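Local coordinates for peptidyl tryptophan dihydroxylase (Pseudomonas putida, PDB 7CTQ), which probably uses bound FAD to dihydroxylate a peptidyl tryptophan, a step essential for biogenesis of the tryptophylquinone cofactor of quinohemoprotein amine dehydrogenase, at residues 4-16 against 24-36. Residues are numbered along the deposited sequence; the frame is centred on the assembly and turned at random.
Sequences AEPRIVVLGAGPA and LRRLGYAVTVVSE. With FAD (flavin-adenine dinucleotide), chain C.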
ATOM      1  N   ALA A   4       8.505   2.070 -33.331  1.00 86.23           N
ATOM      2  CA  ALA A   4       7.304   1.284 -33.064  1.00 98.38           C
ATOM      3  C   ALA A   4       7.192   0.916 -31.576  1.00 97.61           C
ATOM      4  O   ALA A   4       6.778  -0.196 -31.230  1.00 97.32           O
ATOM      5  CB  ALA A   4       7.295   0.024 -33.933  1.00 88.16           C
ATOM      6  N   GLU A   5       7.557   1.865 -30.702  1.00 94.78           N
ATOM      7  CA  GLU A   5       7.616   1.822 -29.242  1.00 85.82           C
ATOM      8  C   GLU A   5       6.264   2.184 -28.630  1.00 84.61           C
ATOM      9  O   GLU A   5       5.617   3.144 -29.068  1.00 72.84           O
ATOM     10  CB  GLU A   5       8.678   2.782 -28.713  1.00 85.03           C
ATOM     11  CG  GLU A   5      10.100   2.271 -28.836  1.00 92.01           C
ATOM     12  CD  GLU A   5      11.120   3.388 -28.749  1.00 93.30           C
ATOM     13  OE1 GLU A   5      11.588   3.853 -29.812  1.00 92.97           O
ATOM     14  OE2 GLU A   5      11.445   3.807 -27.617  1.00 92.50           O
ATOM     15  N   PRO A   6       5.843   1.446 -27.603  1.00 75.49           N
ATOM     16  CA  PRO A   6       4.507   1.666 -27.033  1.00 60.12           C
ATOM     17  C   PRO A   6       4.435   2.962 -26.245  1.00 59.58           C
ATOM     18  O   PRO A   6       5.390   3.359 -25.575  1.00 57.65           O
ATOM     19  CB  PRO A   6       4.309   0.450 -26.124  1.00 59.29           C
ATOM     20  CG  PRO A   6       5.710   0.075 -25.718  1.00 58.87           C
ATOM     21  CD  PRO A   6       6.584   0.381 -26.901  1.00 70.86           C
ATOM     22  N   ARG A   7       3.278   3.614 -26.327  1.00 50.53           N
ATOM     23  CA  ARG A   7       3.009   4.838 -25.578  1.00 55.50           C
ATOM     24  C   ARG A   7       2.448   4.464 -24.211  1.00 52.97           C
ATOM     25  O   ARG A   7       1.288   4.053 -24.104  1.00 57.40           O
ATOM     26  CB  ARG A   7       2.022   5.717 -26.343  1.00 61.25           C
ATOM     27  CG  ARG A   7       2.668   6.751 -27.245  1.00 69.92           C
ATOM     28  CD  ARG A   7       1.771   7.971 -27.435  1.00 78.24           C
ATOM     29  NE  ARG A   7       1.404   8.613 -26.172  1.00 85.07           N
ATOM     30  CZ  ARG A   7       1.834   9.812 -25.785  1.00 85.37           C
ATOM     31  NH1 ARG A   7       2.658  10.504 -26.563  1.00 82.35           N
ATOM     32  NH2 ARG A   7       1.445  10.320 -24.619  1.00 76.27           N
ATOM     33  N   ILE A   8       3.255   4.607 -23.163  1.00 51.11           N
ATOM     34  CA  ILE A   8       2.824   4.283 -21.804  1.00 48.72           C
ATOM     35  C   ILE A   8       2.514   5.575 -21.068  1.00 47.05           C
ATOM     36  O   ILE A   8       3.395   6.428 -20.895  1.00 51.50           O
ATOM     37  CB  ILE A   8       3.885   3.477 -21.037  1.00 45.19           C
ATOM     38  CG1 ILE A   8       4.203   2.159 -21.752  1.00 49.43           C
ATOM     39  CG2 ILE A   8       3.394   3.231 -19.617  1.00 44.97           C
ATOM     40  CD1 ILE A   8       5.480   1.499 -21.282  1.00 44.95           C
ATOM     41  N   VAL A   9       1.277   5.714 -20.599  1.00 46.69           N
ATOM     42  CA  VAL A   9       0.869   6.874 -19.816  1.00 37.99           C
ATOM     43  C   VAL A   9       0.422   6.402 -18.442  1.00 51.21           C
ATOM     44  O   VAL A   9      -0.409   5.490 -18.331  1.00 49.59           O
ATOM     45  CB  VAL A   9      -0.254   7.672 -20.504  1.00 53.50           C
ATOM     46  CG1 VAL A   9      -0.601   8.887 -19.664  1.00 40.88           C
ATOM     47  CG2 VAL A   9       0.154   8.066 -21.932  1.00 37.34           C
ATOM     48  N   VAL A  10       0.969   7.032 -17.403  1.00 44.52           N
ATOM     49  CA  VAL A  10       0.612   6.791 -16.009  1.00 42.19           C
ATOM     50  C   VAL A  10      -0.260   7.948 -15.529  1.00 48.62           C
ATOM     51  O   VAL A  10       0.124   9.117 -15.663  1.00 52.36           O
ATOM     52  CB  VAL A  10       1.868   6.666 -15.127  1.00 40.17           C
ATOM     53  CG1 VAL A  10       1.483   6.556 -13.642  1.00 38.61           C
ATOM     54  CG2 VAL A  10       2.747   5.482 -15.573  1.00 48.81           C
ATOM     55  N   LEU A  11      -1.417   7.627 -14.947  1.00 45.38           N
ATOM     56  CA  LEU A  11      -2.312   8.624 -14.363  1.00 43.49           C
ATOM     57  C   LEU A  11      -2.092   8.686 -12.861  1.00 45.90           C
ATOM     58  O   LEU A  11      -2.372   7.712 -12.151  1.00 43.92           O
ATOM     59  CB  LEU A  11      -3.777   8.306 -14.654  1.00 41.57           C
ATOM     60  CG  LEU A  11      -4.101   7.809 -16.055  1.00 51.73           C
ATOM     61  CD1 LEU A  11      -5.593   7.540 -16.199  1.00 52.54           C
ATOM     62  CD2 LEU A  11      -3.625   8.818 -17.093  1.00 48.81           C
ATOM     63  N   GLY A  12      -1.613   9.829 -12.379  1.00 45.82           N
ATOM     64  CA  GLY A  12      -1.393  10.025 -10.958  1.00 52.45           C
ATOM     65  C   GLY A  12       0.068   9.914 -10.567  1.00 56.38           C
ATOM     66  O   GLY A  12       0.764   8.973 -10.975  1.00 45.73           O
ATOM     67  N   ALA A  13       0.545  10.869  -9.770  1.00 54.80           N
ATOM     68  CA  ALA A  13       1.958  10.928  -9.431  1.00 50.02           C
ATOM     69  C   ALA A  13       2.160  10.870  -7.926  1.00 54.32           C
ATOM     70  O   ALA A  13       2.955  11.634  -7.368  1.00 55.03           O
ATOM     71  CB  ALA A  13       2.604  12.193 -10.004  1.00 58.82           C
ATOM     72  N   GLY A  14       1.448   9.971  -7.258  1.00 47.54           N
ATOM     73  CA  GLY A  14       1.750   9.659  -5.882  1.00 40.01           C
ATOM     74  C   GLY A  14       2.882   8.655  -5.828  1.00 45.56           C
ATOM     75  O   GLY A  14       3.496   8.324  -6.851  1.00 44.33           O
ATOM     76  N   PRO A  15       3.167   8.133  -4.631  1.00 44.18           N
ATOM     77  CA  PRO A  15       4.245   7.134  -4.509  1.00 39.22           C
ATOM     78  C   PRO A  15       4.127   5.984  -5.500  1.00 45.63           C
ATOM     79  O   PRO A  15       5.137   5.560  -6.081  1.00 45.10           O
ATOM     80  CB  PRO A  15       4.101   6.643  -3.060  1.00 40.80           C
ATOM     81  CG  PRO A  15       3.321   7.690  -2.361  1.00 41.65           C
ATOM     82  CD  PRO A  15       2.448   8.348  -3.365  1.00 38.17           C
ATOM     83  N   ALA A  16       2.914   5.482  -5.730  1.00 39.21           N
ATOM     84  CA  ALA A  16       2.762   4.282  -6.543  1.00 37.23           C
ATOM     85  C   ALA A  16       2.975   4.571  -8.027  1.00 37.53           C
ATOM     86  O   ALA A  16       3.702   3.840  -8.716  1.00 39.34           O
ATOM     87  CB  ALA A  16       1.383   3.668  -6.299  1.00 44.25           C
ATOM     88  N   LEU A  24       9.641   1.430 -15.036  1.00 37.87           N
ATOM     89  CA  LEU A  24       9.542   1.241 -16.480  1.00 38.58           C
ATOM     90  C   LEU A  24      10.734   1.873 -17.194  1.00 46.04           C
ATOM     91  O   LEU A  24      11.282   1.287 -18.137  1.00 45.84           O
ATOM     92  CB  LEU A  24       8.221   1.812 -16.987  1.00 43.30           C
ATOM     93  CG  LEU A  24       6.979   1.060 -16.502  1.00 44.14           C
ATOM     94  CD1 LEU A  24       5.775   1.929 -16.630  1.00 32.41           C
ATOM     95  CD2 LEU A  24       6.809  -0.211 -17.298  1.00 34.15           C
ATOM     96  N   ARG A  25      11.156   3.058 -16.740  1.00 42.71           N
ATOM     97  CA  ARG A  25      12.386   3.681 -17.233  1.00 45.36           C
ATOM     98  C   ARG A  25      13.580   2.732 -17.137  1.00 53.42           C
ATOM     99  O   ARG A  25      14.356   2.591 -18.090  1.00 44.47           O
ATOM    100  CB  ARG A  25      12.667   4.961 -16.444  1.00 48.61           C
ATOM    101  CG  ARG A  25      11.704   6.090 -16.756  1.00 50.79           C
ATOM    102  CD  ARG A  25      11.796   6.472 -18.228  1.00 60.17           C
ATOM    103  NE  ARG A  25      13.048   7.164 -18.527  1.00 58.78           N
ATOM    104  CZ  ARG A  25      13.724   7.034 -19.663  1.00 65.71           C
ATOM    105  NH1 ARG A  25      13.267   6.234 -20.627  1.00 53.58           N
ATOM    106  NH2 ARG A  25      14.856   7.710 -19.835  1.00 67.02           N
ATOM    107  N   ARG A  26      13.752   2.085 -15.978  1.00 44.22           N
ATOM    108  CA  ARG A  26      14.873   1.169 -15.797  1.00 41.55           C
ATOM    109  C   ARG A  26      14.778  -0.047 -16.707  1.00 50.95           C
ATOM    110  O   ARG A  26      15.810  -0.655 -17.015  1.00 58.16           O
ATOM    111  CB  ARG A  26      14.958   0.725 -14.339  1.00 44.99           C
ATOM    112  CG  ARG A  26      15.002   1.902 -13.361  1.00 55.90           C
ATOM    113  CD  ARG A  26      15.793   1.557 -12.110  1.00 64.66           C
ATOM    114  NE  ARG A  26      15.448   0.228 -11.620  1.00 72.97           N
ATOM    115  CZ  ARG A  26      16.129  -0.426 -10.686  1.00 77.48           C
ATOM    116  NH1 ARG A  26      17.207   0.126 -10.135  1.00 64.14           N
ATOM    117  NH2 ARG A  26      15.726  -1.633 -10.304  1.00 76.65           N
ATOM    118  N   LEU A  27      13.571  -0.422 -17.136  1.00 45.50           N
ATOM    119  CA  LEU A  27      13.432  -1.479 -18.129  1.00 44.72           C
ATOM    120  C   LEU A  27      13.665  -0.975 -19.545  1.00 47.42           C
ATOM    121  O   LEU A  27      13.747  -1.792 -20.468  1.00 49.65           O
ATOM    122  CB  LEU A  27      12.044  -2.124 -18.031  1.00 45.02           C
ATOM    123  CG  LEU A  27      11.813  -2.991 -16.790  1.00 50.36           C
ATOM    124  CD1 LEU A  27      10.434  -3.660 -16.834  1.00 44.08           C
ATOM    125  CD2 LEU A  27      12.938  -4.027 -16.650  1.00 38.97           C
ATOM    126  N   GLY A  28      13.765   0.336 -19.731  1.00 45.17           N
ATOM    127  CA  GLY A  28      14.036   0.923 -21.022  1.00 52.12           C
ATOM    128  C   GLY A  28      12.850   1.578 -21.699  1.00 51.16           C
ATOM    129  O   GLY A  28      12.928   1.859 -22.900  1.00 53.80           O
ATOM    130  N   TYR A  29      11.767   1.832 -20.977  1.00 47.76           N
ATOM    131  CA  TYR A  29      10.536   2.331 -21.570  1.00 50.05           C
ATOM    132  C   TYR A  29      10.465   3.844 -21.474  1.00 47.45           C
ATOM    133  O   TYR A  29      10.824   4.427 -20.450  1.00 46.57           O
ATOM    134  CB  TYR A  29       9.314   1.726 -20.879  1.00 49.77           C
ATOM    135  CG  TYR A  29       9.046   0.307 -21.282  1.00 42.36           C
ATOM    136  CD1 TYR A  29       8.455   0.012 -22.504  1.00 44.27           C
ATOM    137  CD2 TYR A  29       9.396  -0.741 -20.450  1.00 43.53           C
ATOM    138  CE1 TYR A  29       8.208  -1.290 -22.880  1.00 44.51           C
ATOM    139  CE2 TYR A  29       9.161  -2.047 -20.818  1.00 41.95           C
ATOM    140  CZ  TYR A  29       8.561  -2.317 -22.026  1.00 46.94           C
ATOM    141  OH  TYR A  29       8.329  -3.624 -22.377  1.00 38.79           O
ATOM    142  N   ALA A  30       9.987   4.470 -22.548  1.00 58.17           N
ATOM    143  CA  ALA A  30       9.562   5.862 -22.486  1.00 64.36           C
ATOM    144  C   ALA A  30       8.242   5.941 -21.729  1.00 54.54           C
ATOM    145  O   ALA A  30       7.338   5.131 -21.964  1.00 56.19           O
ATOM    146  CB  ALA A  30       9.410   6.435 -23.897  1.00 50.64           C
ATOM    147  N   VAL A  31       8.133   6.897 -20.808  1.00 48.71           N
ATOM    148  CA  VAL A  31       7.001   6.969 -19.888  1.00 48.53           C
ATOM    149  C   VAL A  31       6.565   8.416 -19.720  1.00 51.62           C
ATOM    150  O   VAL A  31       7.403   9.305 -19.543  1.00 55.03           O
ATOM    151  CB  VAL A  31       7.355   6.374 -18.507  1.00 49.37           C
ATOM    152  CG1 VAL A  31       6.159   6.446 -17.568  1.00 46.94           C
ATOM    153  CG2 VAL A  31       7.876   4.943 -18.642  1.00 44.47           C
ATOM    154  N   THR A  32       5.252   8.641 -19.741  1.00 54.34           N
ATOM    155  CA  THR A  32       4.650   9.936 -19.443  1.00 50.17           C
ATOM    156  C   THR A  32       3.694   9.786 -18.267  1.00 47.28           C
ATOM    157  O   THR A  32       2.889   8.850 -18.234  1.00 50.76           O
ATOM    158  CB  THR A  32       3.897  10.491 -20.663  1.00 56.07           C
ATOM    159  OG1 THR A  32       4.819  10.736 -21.733  1.00 60.73           O
ATOM    160  CG2 THR A  32       3.165  11.784 -20.311  1.00 49.56           C
ATOM    161  N   VAL A  33       3.771  10.705 -17.311  1.00 48.31           N
ATOM    162  CA  VAL A  33       2.889  10.708 -16.151  1.00 51.32           C
ATOM    163  C   VAL A  33       2.008  11.946 -16.213  1.00 58.90           C
ATOM    164  O   VAL A  33       2.489  13.047 -16.499  1.00 63.23           O
ATOM    165  CB  VAL A  33       3.685  10.668 -14.829  1.00 55.37           C
ATOM    166  CG1 VAL A  33       2.768  10.866 -13.636  1.00 53.96           C
ATOM    167  CG2 VAL A  33       4.437   9.350 -14.702  1.00 51.72           C
ATOM    168  N   VAL A  34       0.715  11.762 -15.956  1.00 65.01           N
ATOM    169  CA  VAL A  34      -0.250  12.849 -15.840  1.00 57.59           C
ATOM    170  C   VAL A  34      -0.760  12.864 -14.409  1.00 61.93           C
ATOM    171  O   VAL A  34      -1.113  11.809 -13.869  1.00 59.37           O
ATOM    172  CB  VAL A  34      -1.425  12.682 -16.820  1.00 52.88           C
ATOM    173  CG1 VAL A  34      -2.352  13.889 -16.750  1.00 57.79           C
ATOM    174  CG2 VAL A  34      -0.913  12.461 -18.227  1.00 60.64           C
ATOM    175  N   SER A  35      -0.817  14.048 -13.804  1.00 54.58           N
ATOM    176  CA  SER A  35      -1.304  14.140 -12.433  1.00 62.50           C
ATOM    177  C   SER A  35      -1.594  15.593 -12.095  1.00 69.09           C
ATOM    178  O   SER A  35      -1.100  16.514 -12.752  1.00 70.87           O
ATOM    179  CB  SER A  35      -0.303  13.558 -11.433  1.00 62.99           C
ATOM    180  OG  SER A  35      -0.622  13.933 -10.104  1.00 65.78           O
ATOM    181  N   GLU A  36      -2.390  15.778 -11.048  1.00 73.98           N
ATOM    182  CA  GLU A  36      -2.792  17.100 -10.594  1.00 82.19           C
ATOM    183  C   GLU A  36      -1.795  17.626  -9.566  1.00 96.98           C
ATOM    184  O   GLU A  36      -1.257  16.868  -8.753  1.00 98.74           O
ATOM    185  CB  GLU A  36      -4.203  17.058 -10.005  1.00 80.41           C
ATOM    186  CG  GLU A  36      -4.642  18.346  -9.325  1.00 97.20           C
ATOM    187  CD  GLU A  36      -6.131  18.586  -9.442  1.00106.28           C
ATOM    188  OE1 GLU A  36      -6.737  18.080 -10.409  1.00101.13           O
ATOM    189  OE2 GLU A  36      -6.698  19.281  -8.570  1.00108.60           O
TER
HETATM  190  PA  FAD C 501      -1.854   8.882  -3.941  1.00 44.94           P
HETATM  191  O1A FAD C 501      -0.706   9.124  -3.041  1.00 40.84           O
HETATM  192  O2A FAD C 501      -3.187   9.316  -3.349  1.00 47.92           O
HETATM  193  O5B FAD C 501      -1.539   9.508  -5.338  1.00 46.60           O
HETATM  194  C5B FAD C 501      -2.584   9.792  -6.288  1.00 44.08           C
HETATM  195  C4B FAD C 501      -2.128  10.988  -7.082  1.00 59.27           C
HETATM  196  O4B FAD C 501      -3.022  11.181  -8.202  1.00 61.30           O
HETATM  197  C3B FAD C 501      -2.091  12.318  -6.321  1.00 65.72           C
HETATM  198  O3B FAD C 501      -0.954  13.080  -6.717  1.00 68.73           O
HETATM  199  C2B FAD C 501      -3.418  12.978  -6.717  1.00 66.47           C
HETATM  200  O2B FAD C 501      -3.364  14.404  -6.709  1.00 74.80           O
HETATM  201  C1B FAD C 501      -3.561  12.485  -8.157  1.00 69.39           C
HETATM  202  N9A FAD C 501      -4.905  12.461  -8.716  1.00 64.79           N
HETATM  203  C8A FAD C 501      -6.084  12.128  -8.111  1.00 68.96           C
HETATM  204  N7A FAD C 501      -7.136  12.193  -8.890  1.00 69.28           N
HETATM  205  C5A FAD C 501      -6.610  12.635 -10.090  1.00 65.78           C
HETATM  206  C6A FAD C 501      -7.198  12.936 -11.336  1.00 62.70           C
HETATM  207  N6A FAD C 501      -8.502  12.829 -11.587  1.00 66.60           N
HETATM  208  N1A FAD C 501      -6.386  13.351 -12.343  1.00 58.01           N
HETATM  209  C2A FAD C 501      -5.077  13.462 -12.103  1.00 60.19           C
HETATM  210  N3A FAD C 501      -4.417  13.208 -10.967  1.00 64.30           N
HETATM  211  C4A FAD C 501      -5.239  12.795  -9.997  1.00 69.36           C
HETATM  212  N1  FAD C 501       0.269   6.375   4.687  1.00 49.19           N
HETATM  213  C2  FAD C 501       1.392   6.486   5.459  1.00 44.70           C
HETATM  214  O2  FAD C 501       2.477   6.030   5.096  1.00 45.91           O
HETATM  215  N3  FAD C 501       1.325   7.133   6.676  1.00 48.47           N
HETATM  216  C4  FAD C 501       0.201   7.712   7.228  1.00 55.73           C
HETATM  217  O4  FAD C 501       0.266   8.274   8.318  1.00 52.80           O
HETATM  218  C4X FAD C 501      -0.988   7.589   6.405  1.00 49.98           C
HETATM  219  N5  FAD C 501      -2.101   8.103   6.856  1.00 50.47           N
HETATM  220  C5X FAD C 501      -3.237   7.985   6.072  1.00 49.53           C
HETATM  221  C6  FAD C 501      -4.437   8.521   6.541  1.00 48.79           C
HETATM  222  C7  FAD C 501      -5.609   8.415   5.799  1.00 52.47           C
HETATM  223  C7M FAD C 501      -6.885   9.008   6.334  1.00 43.83           C
HETATM  224  C8  FAD C 501      -5.586   7.754   4.560  1.00 50.23           C
HETATM  225  C8M FAD C 501      -6.834   7.629   3.727  1.00 44.60           C
HETATM  226  C9  FAD C 501      -4.391   7.222   4.086  1.00 46.80           C
HETATM  227  C9A FAD C 501      -3.223   7.327   4.833  1.00 51.06           C
HETATM  228  N10 FAD C 501      -1.997   6.802   4.376  1.00 48.02           N
HETATM  229  C10 FAD C 501      -0.857   6.901   5.148  1.00 47.96           C
HETATM  230  C1' FAD C 501      -1.935   6.066   3.112  1.00 42.11           C
HETATM  231  C2' FAD C 501      -1.287   6.834   1.970  1.00 47.80           C
HETATM  232  O2' FAD C 501      -1.861   8.132   1.824  1.00 44.68           O
HETATM  233  C3' FAD C 501      -1.489   6.032   0.686  1.00 44.22           C
HETATM  234  O3' FAD C 501      -1.143   4.680   0.963  1.00 43.02           O
HETATM  235  C4' FAD C 501      -0.676   6.493  -0.519  1.00 47.88           C
HETATM  236  O4' FAD C 501      -0.662   7.920  -0.623  1.00 50.93           O
HETATM  237  C5' FAD C 501      -1.210   5.880  -1.792  1.00 38.49           C
HETATM  238  O5' FAD C 501      -0.300   6.181  -2.860  1.00 36.90           O
HETATM  239  P   FAD C 501      -0.797   6.282  -4.333  1.00 41.06           P
HETATM  240  O1P FAD C 501      -1.406   4.919  -4.694  1.00 39.11           O
HETATM  241  O2P FAD C 501       0.285   6.790  -5.222  1.00 41.78           O
HETATM  242  O3P FAD C 501      -1.987   7.330  -4.244  1.00 42.53           O
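Ile8 reaches across to Tyr29 with its outer methyl, CD1 lying 3.5 Å from ring atom CD1, and the two side chains meet at a slant. The two branches of Ile8 divide the work: CG1, placed beside the backbone N (chi1 -59°), carries CD1 to the ring, while CG2, anti to that N, meets Leu24 CD1 at the end of helix 15-27. Pro6 adds its CG at the edge of the Tyr29 ring, 4.0 Å from CE1, the two side chains crossing at about a right angle; the phenol OH is hydrogen-bonded to Asn290 of helix 285-294, whose Leu293 and Ile289 pack on Ile8 and Leu24. Further along this face Val10 CB rests on Val33 CG2 at 3.7 Å, and its CG2 branch approaches Val31 CG1. Val9 and Leu11 turn to the other face, where Val9 CG1 touches Val34 CG2 at 3.9 Å; Val34 and Leu11 also pack on Val114 and Val117 of strand 108-119.

Strands 8-11 and 31-35 run parallel, their directions 25° apart. Nearly straight bonds join them, from Thr32 N to Ile8 O, Val10 N to Thr32 O, Val34 N to Val10 O and Gly12 N to Val34 O. Beyond the last bond Ala13 CB packs 3.5 Å from Ser35 CB. Gly12 lies against the adenosine ribose, its CA 3.4 Å from FAD O4B, and the backbone at Gly14 runs close by FAD O2P. Past Gly14, the N-cap, Ala16 N donates to FAD O2P at 3.0 Å, so the start of the helix faces the pyrophosphate. Paired first and second strands, a crossing helix and a glycine turn at the phosphates form the beta-alpha-beta unit of a Rossmann-type FAD-binding fold, consistent with a GxGxxG motif.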